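Local atomic coordinates of sortase B (Clostridium perfringens, PDB entry 5YFK), a protein that probably works as a class B sortase, a cysteine transpeptidase that would join proteins to the bacterial cell wall through an acyl-enzyme intermediate. Residues 99-109 and 167-177; 195-206 and 217-225. The protein carries 1 engineered substitution. All coordinates share one frame; numbering follows the deposited sequence.

Contact 1. Residues 99-109 and 167-177; sequences ENNLNDDSNIV and IKTKFSNKEDY
K170 brings its ammonium group to D105, NZ lying 2.7 Å from OD2 on the syn side, somewhat out of the carboxylate plane, and gives a second bond to the backbone O of E99 at 2.9 Å. Bends at chi2 (-63°) and chi4 (-74°) turn the lysine back onto the 99-105 loop. D105 OD2 also accepts from N101 N, above the carboxylate plane, and from N100 ND2, which meets the anti lone pair. Three donors on that oxygen would probably keep it ionised. The N100 amide is fixed in its rotation, with D105 OD2 and N107 O both close to its plane and OD1 taking V109 N at 2.8 Å, which ties the loop to strand 107-111 of the sortase beta fold. T169 sets CG2 against N100 ND2 (3.2 Å) and V109 CG2, which also meets I167 CG2. N107 ND2 reaches K168 O at 2.9 Å, and N107 OD1 is hydrogen-bonded to T205 OG1 of strand 203-210. S106 CB lies over one face of the Y177 ring, and a water bridges S106 N to T169 O. Y177, its OH on D201 O, sets CD1 over the centre of one F171 face, 3.5 Å above it.

Contact 2. Residues 195-206 and 217-225; sequences IDLNSNDRILTL and RIVVVAKEI
The ammonium group of K223 is gripped from several directions. Its shortest bond runs from NZ to the backbone O of I195, 2.8 Å long and almost in line with the carbonyl; weak ones go to D196 O and to both carboxylate oxygens of D201, its salt-bridge partner, and a water also accepts from it. CG stands between the backbone N and the carbonyl carbon (chi1 62°), and a bend at chi3 (-90°) turns the chain towards the 195-201 loop. There it slides past I195 and L197 in the opposite direction, CD packing against I195 CG1 at 3.5 Å. D201 is positioned in turn by N198, whose backbone N donates to OD2 at 2.8 Å, within a type I turn from N198 to D201.

Beyond the loop, strands 203-210 and 216-225 form an antiparallel hairpin. L204 with A222 and L206 with V220 are hydrogen-bonded pairs, and E224 N bonds to R202 O. I203, T205, V221 and K223 share one face of the sheet. R202 and E224 run side by side without a direct salt bridge: a water links NH2 to OE1, while R202 NH1 bonds to L102 O and D105 O. With K223 buried, the carbonyls and D201 probably offset its charge, and the lysine ties the loop to the C-terminal end of strand 216-225, the far end from R217, the predicted transition-state stabiliser.

Contact 2 is the more buried of the two, a hairpin pairing inside the sheet, whereas contact 1 is partly buried and joins the loop before strand 107-111, and the start of that strand, to the 167-171 loop and Y177 of helix 174-186. Strands 107-111 and 203-210 are neighbours in the sheet, and Y177 also reaches contact 2. Each contact has a lysine bound to an aspartate, but K170 is exposed and adds one carbonyl, while K223 is buried and adds two, one of them weakly. Backbone bonding between strands dominates contact 2; side chains carry contact 1, through the K170 ammonium and the N107 amide.

Contact 1. Residues 99-109 and 167-177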
loop_
_atom_site.group_PDB
_atom_site.type_symbol
_atom_site.label_atom_id
_atom_site.label_comp_id
_atom_site.label_asym_id
_atom_site.label_seq_id
_atom_site.Cartn_x
_atom_site.Cartn_y
_atom_site.Cartn_z
ATOM N N GLU A 99 1.319 0.033 13.840
ATOM C CA GLU A 99 1.551 1.264 14.608
ATOM C C GLU A 99 0.912 2.500 13.938
ATOM O O GLU A 99 0.793 3.547 14.563
ATOM C CB GLU A 99 3.052 1.500 14.808
ATOM C CG GLU A 99 3.806 0.336 15.431
ATOM C CD GLU A 99 3.086 -0.248 16.641
ATOM O OE1 GLU A 99 2.675 -1.440 16.600
ATOM O OE2 GLU A 99 2.866 0.514 17.608
ATOM N N ASN A 100 0.427 2.356 12.701
ATOM C CA ASN A 100 -0.219 3.466 12.021
ATOM C C ASN A 100 -1.465 3.940 12.737
ATOM O O ASN A 100 -2.373 3.150 13.029
ATOM C CB ASN A 100 -0.586 3.099 10.584
ATOM C CG ASN A 100 0.344 3.724 9.549
ATOM O OD1 ASN A 100 0.557 3.132 8.497
ATOM N ND2 ASN A 100 0.767 4.955 9.771
ATOM N N ASN A 101 -1.540 5.248 12.957
ATOM C CA ASN A 101 -2.832 5.889 13.229
ATOM C C ASN A 101 -3.364 6.538 11.970
ATOM O O ASN A 101 -2.857 7.591 11.531
ATOM C CB ASN A 101 -2.719 6.910 14.367
ATOM C CG ASN A 101 -4.044 7.593 14.686
ATOM O OD1 ASN A 101 -4.896 7.779 13.823
ATOM N ND2 ASN A 101 -4.270 7.843 15.958
ATOM N N LEU A 102 -4.395 5.921 11.387
ATOM C CA LEU A 102 -4.851 6.292 10.047
ATOM C C LEU A 102 -5.569 7.638 10.032
ATOM O O LEU A 102 -5.558 8.346 9.023
ATOM C CB LEU A 102 -5.760 5.210 9.465
ATOM C CG LEU A 102 -5.085 3.867 9.170
ATOM C CD1 LEU A 102 -6.097 2.914 8.546
ATOM C CD2 LEU A 102 -3.905 4.088 8.224
ATOM N N ASN A 103 -6.039 8.086 11.196
ATOM C CA ASN A 103 -6.618 9.435 11.283
ATOM C C ASN A 103 -5.574 10.534 11.322
ATOM O O ASN A 103 -5.814 11.643 10.833
ATOM C CB ASN A 103 -7.518 9.549 12.511
ATOM C CG ASN A 103 -8.742 8.660 12.413
ATOM O OD1 ASN A 103 -9.406 8.612 11.375
ATOM N ND2 ASN A 103 -8.960 7.848 13.437
ATOM N N ASP A 104 -4.416 10.217 11.907
ATOM C CA ASP A 104 -3.416 11.230 12.229
ATOM C C ASP A 104 -2.162 11.184 11.372
ATOM O O ASP A 104 -1.576 12.244 11.054
ATOM C CB ASP A 104 -3.027 11.147 13.703
ATOM C CG ASP A 104 -4.220 11.296 14.636
ATOM O OD1 ASP A 104 -5.305 11.728 14.184
ATOM O OD2 ASP A 104 -4.034 11.045 15.844
ATOM N N ASP A 105 -1.667 9.986 11.077
ATOM C CA ASP A 105 -0.279 9.865 10.622
ATOM C C ASP A 105 -0.069 10.464 9.207
ATOM O O ASP A 105 -0.928 10.337 8.328
ATOM C CB ASP A 105 0.151 8.399 10.655
ATOM C CG ASP A 105 0.299 7.852 12.067
ATOM O OD1 ASP A 105 0.219 8.637 13.050
ATOM O OD2 ASP A 105 0.440 6.618 12.187
ATOM N N SER A 106 1.091 11.077 8.979
ATOM C CA SER A 106 1.400 11.645 7.654
ATOM C C SER A 106 1.930 10.596 6.647
ATOM O O SER A 106 1.966 10.855 5.443
ATOM C CB SER A 106 2.371 12.829 7.788
ATOM O OG SER A 106 1.647 14.034 8.010
ATOM N N ASN A 107 2.335 9.423 7.136
ATOM C CA ASN A 107 2.787 8.321 6.246
ATOM C C ASN A 107 2.001 7.073 6.581
ATOM O O ASN A 107 2.113 6.554 7.684
ATOM C CB ASN A 107 4.268 8.050 6.434
ATOM C CG ASN A 107 4.827 7.045 5.440
ATOM O OD1 ASN A 107 4.185 6.695 4.428
ATOM N ND2 ASN A 107 6.050 6.600 5.702
ATOM N N ILE A 108 1.198 6.626 5.631
ATOM C CA ILE A 108 0.463 5.374 5.757
ATOM C C ILE A 108 1.343 4.288 5.136
ATOM O O ILE A 108 1.703 4.357 3.960
ATOM C CB ILE A 108 -0.877 5.464 5.031
ATOM C CG1 ILE A 108 -1.693 6.639 5.595
ATOM C CG2 ILE A 108 -1.629 4.128 5.139
ATOM C CD1 ILE A 108 -2.838 7.096 4.716
ATOM N N VAL A 109 1.663 3.276 5.927
ATOM C CA VAL A 109 2.623 2.283 5.473
ATOM C C VAL A 109 1.957 0.951 5.315
ATOM O O VAL A 109 1.333 0.439 6.253
ATOM C CB VAL A 109 3.802 2.158 6.459
ATOM C CG1 VAL A 109 4.724 1.014 6.065
ATOM C CG2 VAL A 109 4.560 3.467 6.515
ATOM N N ILE A 167 11.976 3.552 7.868
ATOM C CA ILE A 167 10.552 3.876 7.598
ATOM C C ILE A 167 9.896 4.366 8.907
ATOM O O ILE A 167 10.052 3.738 9.964
ATOM C CB ILE A 167 9.775 2.671 7.030
ATOM C CG1 ILE A 167 10.279 2.316 5.617
ATOM C CG2 ILE A 167 8.272 2.955 6.991
ATOM C CD1 ILE A 167 10.169 3.452 4.619
ATOM N N LYS A 168 9.207 5.503 8.830
ATOM C CA LYS A 168 8.588 6.150 9.989
ATOM C C LYS A 168 7.135 6.494 9.642
ATOM O O LYS A 168 6.854 6.906 8.505
ATOM C CB LYS A 168 9.307 7.464 10.312
ATOM C CG LYS A 168 10.760 7.330 10.754
ATOM C CD LYS A 168 11.467 8.676 10.677
ATOM C CE LYS A 168 10.992 9.637 11.770
ATOM N NZ LYS A 168 11.693 10.959 11.729
ATOM N N THR A 169 6.244 6.368 10.634
ATOM C CA THR A 169 4.846 6.818 10.533
ATOM C C THR A 169 4.558 8.074 11.377
ATOM O O THR A 169 3.584 8.782 11.138
ATOM C CB THR A 169 3.878 5.716 10.991
ATOM O OG1 THR A 169 4.209 5.297 12.326
ATOM C CG2 THR A 169 3.964 4.471 10.063
ATOM N N LYS A 170 5.493 8.411 12.248
ATOM C CA LYS A 170 5.299 9.413 13.272
ATOM C C LYS A 170 6.426 10.399 13.099
ATOM O O LYS A 170 7.568 9.985 12.972
ATOM C CB LYS A 170 5.420 8.792 14.672
ATOM C CG LYS A 170 4.364 7.747 14.998
ATOM C CD LYS A 170 2.971 8.368 14.994
ATOM C CE LYS A 170 1.913 7.439 15.584
ATOM N NZ LYS A 170 1.552 6.327 14.663
ATOM N N PHE A 171 6.113 11.695 13.152
ATOM C CA PHE A 171 7.147 12.727 13.070
ATOM C C PHE A 171 7.124 13.728 14.238
ATOM O O PHE A 171 6.063 14.139 14.689
ATOM C CB PHE A 171 7.042 13.446 11.735
ATOM C CG PHE A 171 7.230 12.532 10.557
ATOM C CD1 PHE A 171 8.493 12.159 10.171
ATOM C CD2 PHE A 171 6.141 11.848 10.017
ATOM C CE1 PHE A 171 8.678 11.205 9.184
ATOM C CE2 PHE A 171 6.314 10.879 9.048
ATOM C CZ PHE A 171 7.590 10.517 8.667
ATOM N N SER A 172 8.305 14.111 14.726
ATOM C CA SER A 172 8.384 15.088 15.819
ATOM C C SER A 172 7.709 16.384 15.382
ATOM O O SER A 172 6.634 16.726 15.871
ATOM C CB SER A 172 9.844 15.357 16.199
ATOM O OG SER A 172 10.428 14.223 16.827
ATOM N N ASN A 173 8.209 16.938 14.284
ATOM C CA ASN A 173 7.795 18.255 13.815
ATOM C C ASN A 173 7.867 18.307 12.305
ATOM O O ASN A 173 8.311 17.346 11.677
ATOM C CB ASN A 173 8.693 19.345 14.412
ATOM C CG ASN A 173 10.174 19.043 14.251
ATOM O OD1 ASN A 173 10.646 18.783 13.151
ATOM N ND2 ASN A 173 10.927 19.184 15.335
ATOM N N LYS A 174 7.479 19.454 11.751
ATOM C CA LYS A 174 7.498 19.713 10.317
ATOM C C LYS A 174 8.882 19.486 9.696
ATOM O O LYS A 174 8.999 18.963 8.579
ATOM C CB LYS A 174 7.077 21.165 10.075
ATOM C CG LYS A 174 6.727 21.501 8.637
ATOM C CD LYS A 174 5.245 21.279 8.358
ATOM C CE LYS A 174 4.398 22.440 8.849
ATOM N NZ LYS A 174 2.950 22.097 8.821
ATOM N N GLU A 175 9.896 20.078 10.322
ATOM C CA GLU A 175 11.283 19.966 9.863
ATOM C C GLU A 175 11.714 18.498 9.702
ATOM O O GLU A 175 12.390 18.122 8.722
ATOM C CB GLU A 175 12.203 20.669 10.885
ATOM C CG GLU A 175 13.692 20.575 10.594
ATOM C CD GLU A 175 14.540 21.332 11.612
ATOM O OE1 GLU A 175 14.079 22.390 12.095
ATOM O OE2 GLU A 175 15.658 20.865 11.942
ATOM N N ASP A 176 11.406 17.698 10.711
ATOM C CA ASP A 176 11.734 16.272 10.708
ATOM C C ASP A 176 11.014 15.563 9.570
ATOM O O ASP A 176 11.579 14.699 8.915
ATOM C CB ASP A 176 11.327 15.631 12.031
ATOM C CG ASP A 176 12.216 16.058 13.198
ATOM O OD1 ASP A 176 13.179 16.831 12.984
ATOM O OD2 ASP A 176 11.959 15.597 14.332
ATOM N N TYR A 177 9.771 15.959 9.320
ATOM C CA TYR A 177 8.988 15.376 8.216
ATOM C C TYR A 177 9.530 15.804 6.865
ATOM O O TYR A 177 9.608 15.011 5.928
ATOM C CB TYR A 177 7.540 15.807 8.340
ATOM C CG TYR A 177 6.604 15.176 7.320
ATOM C CD1 TYR A 177 6.674 13.824 7.016
ATOM C CD2 TYR A 177 5.734 15.962 6.591
ATOM C CE1 TYR A 177 5.779 13.244 6.130
ATOM C CE2 TYR A 177 4.878 15.408 5.664
ATOM C CZ TYR A 177 4.889 14.048 5.446
ATOM O OH TYR A 177 4.061 13.531 4.463
HETATM O O HOH W 1 2.879 11.230 11.221
#

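Contact 2. Residues 195-206 and 217-225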
loop_
_atom_site.group_PDB
_atom_site.type_symbol
_atom_site.label_atom_id
_atom_site.label_comp_id
_atom_site.label_asym_id
_atom_site.label_seq_id
_atom_site.Cartn_x
_atom_site.Cartn_y
_atom_site.Cartn_z
ATOM N N ILE A 195 5.894 17.443 -8.976
ATOM C CA ILE A 195 5.090 16.787 -7.940
ATOM C C ILE A 195 4.941 17.680 -6.691
ATOM O O ILE A 195 4.147 17.380 -5.802
ATOM C CB ILE A 195 5.707 15.418 -7.556
ATOM C CG1 ILE A 195 4.656 14.505 -6.919
ATOM C CG2 ILE A 195 6.879 15.582 -6.605
ATOM C CD1 ILE A 195 4.286 13.326 -7.783
ATOM N N ASP A 196 5.615 18.833 -6.695
ATOM C CA ASP A 196 5.613 19.767 -5.549
ATOM C C ASP A 196 5.565 19.020 -4.201
ATOM O O ASP A 196 4.727 19.323 -3.346
ATOM C CB ASP A 196 4.411 20.701 -5.679
ATOM C CG ASP A 196 4.463 21.897 -4.733
ATOM O OD1 ASP A 196 5.539 22.212 -4.199
ATOM O OD2 ASP A 196 3.374 22.420 -4.404
ATOM N N LEU A 197 6.593 18.231 -3.917
ATOM C CA LEU A 197 6.621 17.480 -2.682
ATOM C C LEU A 197 6.991 18.447 -1.552
ATOM O O LEU A 197 7.955 19.230 -1.673
ATOM C CB LEU A 197 7.633 16.332 -2.757
ATOM C CG LEU A 197 7.585 15.350 -1.581
ATOM C CD1 LEU A 197 6.245 14.641 -1.487
ATOM C CD2 LEU A 197 8.735 14.340 -1.631
ATOM N N ASN A 198 6.187 18.442 -0.497
ATOM C CA ASN A 198 6.358 19.406 0.592
ATOM C C ASN A 198 5.735 18.952 1.909
ATOM O O ASN A 198 4.970 17.998 1.961
ATOM C CB ASN A 198 5.819 20.772 0.158
ATOM C CG ASN A 198 4.306 20.858 0.211
ATOM O OD1 ASN A 198 3.735 21.190 1.254
ATOM N ND2 ASN A 198 3.654 20.628 -0.906
ATOM N N SER A 199 6.103 19.614 3.004
ATOM C CA SER A 199 5.792 19.110 4.325
ATOM C C SER A 199 4.297 19.179 4.667
ATOM O O SER A 199 3.855 18.574 5.641
ATOM C CB SER A 199 6.589 19.905 5.360
ATOM O OG SER A 199 5.955 21.146 5.598
ATOM N N ASN A 200 3.485 19.787 3.814
ATOM C CA ASN A 200 2.040 19.680 4.011
ATOM C C ASN A 200 1.454 18.390 3.464
ATOM O O ASN A 200 0.286 18.090 3.700
ATOM C CB ASN A 200 1.308 20.845 3.349
ATOM C CG ASN A 200 1.676 22.176 3.947
ATOM O OD1 ASN A 200 1.705 22.333 5.171
ATOM N ND2 ASN A 200 2.075 23.105 3.091
ATOM N N ASP A 201 2.253 17.625 2.732
ATOM C CA ASP A 201 1.732 16.465 2.034
ATOM C C ASP A 201 1.457 15.286 2.971
ATOM O O ASP A 201 1.992 15.193 4.091
ATOM C CB ASP A 201 2.695 16.018 0.932
ATOM C CG ASP A 201 2.670 16.938 -0.277
ATOM O OD1 ASP A 201 1.568 17.371 -0.670
ATOM O OD2 ASP A 201 3.741 17.119 -0.907
ATOM N N ARG A 202 0.579 14.405 2.512
ATOM C CA ARG A 202 0.383 13.122 3.170
ATOM C C ARG A 202 0.848 12.035 2.222
ATOM O O ARG A 202 0.527 12.068 1.029
ATOM C CB ARG A 202 -1.096 12.905 3.501
ATOM C CG ARG A 202 -1.279 11.676 4.377
ATOM C CD ARG A 202 -2.712 11.462 4.830
ATOM N NE ARG A 202 -2.709 10.658 6.050
ATOM C CZ ARG A 202 -3.797 10.251 6.698
ATOM N NH1 ARG A 202 -3.678 9.686 7.894
ATOM N NH2 ARG A 202 -4.986 10.345 6.121
ATOM N N ILE A 203 1.634 11.099 2.717
ATOM C CA ILE A 203 2.184 10.099 1.836
ATOM C C ILE A 203 1.705 8.687 2.159
ATOM O O ILE A 203 1.303 8.392 3.286
ATOM C CB ILE A 203 3.725 10.147 1.771
ATOM C CG1 ILE A 203 4.352 9.982 3.161
ATOM C CG2 ILE A 203 4.158 11.450 1.079
ATOM C CD1 ILE A 203 5.840 9.634 3.126
ATOM N N LEU A 204 1.911 7.822 1.173
ATOM C CA LEU A 204 1.577 6.414 1.222
ATOM C C LEU A 204 2.818 5.633 0.800
ATOM O O LEU A 204 3.440 5.945 -0.229
ATOM C CB LEU A 204 0.454 6.118 0.235
ATOM C CG LEU A 204 -0.022 4.658 0.122
ATOM C CD1 LEU A 204 -0.569 4.030 1.384
ATOM C CD2 LEU A 204 -1.054 4.576 -0.968
ATOM N N THR A 205 3.233 4.705 1.639
ATOM C CA THR A 205 4.416 3.889 1.357
ATOM C C THR A 205 3.990 2.442 1.199
ATOM O O THR A 205 3.407 1.867 2.122
ATOM C CB THR A 205 5.423 4.012 2.509
ATOM O OG1 THR A 205 5.765 5.395 2.695
ATOM C CG2 THR A 205 6.674 3.148 2.297
ATOM N N LEU A 206 4.366 1.835 0.078
ATOM C CA LEU A 206 4.066 0.434 -0.179
ATOM C C LEU A 206 5.339 -0.378 -0.184
ATOM O O LEU A 206 6.290 -0.014 -0.855
ATOM C CB LEU A 206 3.376 0.258 -1.538
ATOM C CG LEU A 206 2.163 1.143 -1.841
ATOM C CD1 LEU A 206 1.609 0.832 -3.216
ATOM C CD2 LEU A 206 1.096 1.003 -0.774
ATOM N N ARG A 217 14.099 -5.450 -0.220
ATOM C CA ARG A 217 12.776 -4.883 -0.125
ATOM C C ARG A 217 12.583 -3.905 -1.257
ATOM O O ARG A 217 13.474 -3.093 -1.557
ATOM C CB ARG A 217 12.596 -4.158 1.203
ATOM C CG ARG A 217 12.671 -5.054 2.404
ATOM C CD ARG A 217 11.512 -5.998 2.425
ATOM N NE ARG A 217 11.487 -6.848 3.598
ATOM C CZ ARG A 217 11.945 -8.102 3.648
ATOM N NH1 ARG A 217 12.576 -8.659 2.611
ATOM N NH2 ARG A 217 11.828 -8.780 4.777
ATOM N N ILE A 218 11.393 -3.917 -1.834
ATOM C CA ILE A 218 11.056 -2.910 -2.860
ATOM C C ILE A 218 9.988 -1.947 -2.324
ATOM O O ILE A 218 9.073 -2.375 -1.674
ATOM C CB ILE A 218 10.507 -3.595 -4.126
ATOM C CG1 ILE A 218 11.464 -4.719 -4.580
ATOM C CG2 ILE A 218 10.285 -2.585 -5.246
ATOM C CD1 ILE A 218 10.942 -5.563 -5.728
ATOM N N VAL A 219 10.194 -0.644 -2.540
ATOM C CA VAL A 219 9.402 0.402 -1.886
ATOM C C VAL A 219 8.874 1.361 -2.948
ATOM O O VAL A 219 9.621 1.821 -3.799
ATOM C CB VAL A 219 10.229 1.208 -0.860
ATOM C CG1 VAL A 219 9.346 2.149 -0.041
ATOM C CG2 VAL A 219 11.019 0.285 0.056
ATOM N N VAL A 220 7.586 1.682 -2.854
ATOM C CA VAL A 220 6.991 2.748 -3.612
ATOM C C VAL A 220 6.345 3.776 -2.668
ATOM O O VAL A 220 5.727 3.415 -1.676
ATOM C CB VAL A 220 5.935 2.232 -4.610
ATOM C CG1 VAL A 220 5.208 3.406 -5.252
ATOM C CG2 VAL A 220 6.611 1.394 -5.701
ATOM N N VAL A 221 6.695 5.042 -2.863
ATOM C CA VAL A 221 6.135 6.126 -2.049
ATOM C C VAL A 221 5.388 7.109 -2.953
ATOM O O VAL A 221 5.847 7.472 -4.047
ATOM C CB VAL A 221 7.229 6.878 -1.251
ATOM C CG1 VAL A 221 6.625 7.657 -0.104
ATOM C CG2 VAL A 221 8.280 5.897 -0.703
ATOM N N ALA A 222 4.211 7.515 -2.490
ATOM C CA ALA A 222 3.284 8.330 -3.272
ATOM C C ALA A 222 2.690 9.407 -2.361
ATOM O O ALA A 222 2.626 9.229 -1.131
ATOM C CB ALA A 222 2.172 7.448 -3.828
ATOM N N LYS A 223 2.412 10.568 -2.942
ATOM C CA LYS A 223 1.765 11.669 -2.222
ATOM C C LYS A 223 0.334 11.908 -2.622
ATOM O O LYS A 223 -0.036 11.820 -3.801
ATOM C CB LYS A 223 2.540 12.982 -2.387
ATOM C CG LYS A 223 2.626 13.472 -3.805
ATOM C CD LYS A 223 3.070 14.920 -3.826
ATOM C CE LYS A 223 1.913 15.900 -3.766
ATOM N NZ LYS A 223 2.397 17.308 -3.650
ATOM N N GLU A 224 -0.460 12.335 -1.649
ATOM C CA GLU A 224 -1.879 12.536 -1.891
ATOM C C GLU A 224 -2.065 13.750 -2.770
ATOM O O GLU A 224 -1.437 14.783 -2.544
ATOM C CB GLU A 224 -2.661 12.699 -0.610
ATOM C CG GLU A 224 -4.148 12.635 -0.877
ATOM C CD GLU A 224 -4.969 12.546 0.380
ATOM O OE1 GLU A 224 -4.403 12.498 1.504
ATOM O OE2 GLU A 224 -6.202 12.473 0.216
ATOM N N ILE A 225 -2.888 13.584 -3.798
ATOM C CA ILE A 225 -3.221 14.659 -4.695
ATOM C C ILE A 225 -4.719 14.863 -4.791
ATOM O O ILE A 225 -5.498 13.974 -4.433
ATOM C CB ILE A 225 -2.671 14.400 -6.098
ATOM C CG1 ILE A 225 -3.341 13.170 -6.718
ATOM C CG2 ILE A 225 -1.162 14.246 -6.040
ATOM C CD1 ILE A 225 -3.003 12.986 -8.182
HETATM O O HOH W 2 0.954 19.989 -3.714
HETATM O O HOH W 3 -0.210 15.378 -0.122
HETATM O O HOH W 4 -5.673 11.191 3.403
#